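Local coordinates for protein b11L5F_LGL (Synthetic construct, PDB 6CZG) that is a computationally redesigned eight-stranded beta barrel, probably made to bind a small fluorogenic ligand within a de novo scaffold, at residues Ser3-Arg6 with Ala7-Leu10. Numbering follows the deposited sequence.
Sequences SMCR and AASL
The hydroxyl of S3 ties the N-terminal arm to the first turn of helix 6-10. Its OG accepts a hydrogen bond from S9 OG at 2.7 Å and donates its own proton to C5 O, 2.8 Å away, arriving 35° above the carbonyl plane. A chi1 of 63° places this OG between the backbone N and the carbonyl carbon of S3, 3.4 Å from A8 CB, where a small methyl suits the tight approach. C5 O takes a second proton in its carbonyl plane, from S9 N at 3.1 Å, closing the first helical turn; one residue further on, L10 N bonds to R6 O. With an alanine here instead of S3, S9 OG is likely to lose its acceptor and C5 O one of its two donors. C5, at the N-cap position, lays SG 3.5 Å from A8 CB, and its disulfide to C63 fastens the turn to strand 54-65. R6 starts away from the turn, CG anti to the backbone N (chi1 -153°), bends at chi3, and through NE forms a salt bridge with D67. The hydroxyl relay and doubly bonded carbonyl thus organise the helix start, while disulfide and salt bridge join it to the barrel.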
# COMPACT_ATOMS: atom_id res chain seq x y z
N SER A 3 -8.80 -13.88 9.26
CA SER A 3 -9.24 -13.46 7.93
C SER A 3 -9.27 -14.69 7.04
O SER A 3 -8.98 -15.81 7.48
CB SER A 3 -8.32 -12.37 7.37
OG SER A 3 -7.00 -12.85 7.20
N MET A 4 -9.64 -14.49 5.78
CA MET A 4 -9.78 -15.58 4.82
C MET A 4 -8.54 -15.74 3.94
O MET A 4 -8.56 -16.57 3.02
CB MET A 4 -11.02 -15.37 3.96
CG MET A 4 -12.32 -15.60 4.70
SD MET A 4 -12.68 -17.35 4.95
CE MET A 4 -13.36 -17.79 3.35
N CYS A 5 -7.48 -14.98 4.20
CA CYS A 5 -6.21 -15.18 3.53
C CYS A 5 -5.10 -14.68 4.44
O CYS A 5 -5.27 -13.68 5.15
CB CYS A 5 -6.16 -14.47 2.17
SG CYS A 5 -6.05 -12.67 2.20
N ARG A 6 -3.97 -15.41 4.44
CA ARG A 6 -2.89 -15.15 5.39
C ARG A 6 -2.42 -13.70 5.35
O ARG A 6 -2.19 -13.08 6.40
CB ARG A 6 -1.72 -16.09 5.09
CG ARG A 6 -0.83 -16.41 6.27
CD ARG A 6 -0.11 -17.74 6.06
NE ARG A 6 0.83 -17.67 4.95
CZ ARG A 6 1.61 -18.68 4.56
NH1 ARG A 6 1.55 -19.84 5.19
NH2 ARG A 6 2.43 -18.52 3.53
N ALA A 7 -2.27 -13.14 4.15
CA ALA A 7 -1.82 -11.76 4.01
C ALA A 7 -2.74 -10.80 4.75
O ALA A 7 -2.27 -9.89 5.46
CB ALA A 7 -1.72 -11.38 2.53
N ALA A 8 -4.06 -10.98 4.61
CA ALA A 8 -5.00 -10.13 5.34
C ALA A 8 -4.88 -10.31 6.84
O ALA A 8 -5.13 -9.38 7.61
CB ALA A 8 -6.43 -10.41 4.88
N SER A 9 -4.49 -11.51 7.29
CA SER A 9 -4.30 -11.74 8.72
C SER A 9 -3.04 -11.05 9.24
O SER A 9 -3.00 -10.65 10.41
CB SER A 9 -4.24 -13.24 9.01
OG SER A 9 -5.54 -13.76 9.26
N LEU A 10 -2.02 -10.90 8.39
CA LEU A 10 -0.75 -10.33 8.83
C LEU A 10 -0.63 -8.83 8.55
O LEU A 10 0.29 -8.20 9.08
CB LEU A 10 0.41 -11.06 8.16
CG LEU A 10 0.59 -12.53 8.57
CD1 LEU A 10 1.81 -13.13 7.89
CD2 LEU A 10 0.70 -12.65 10.08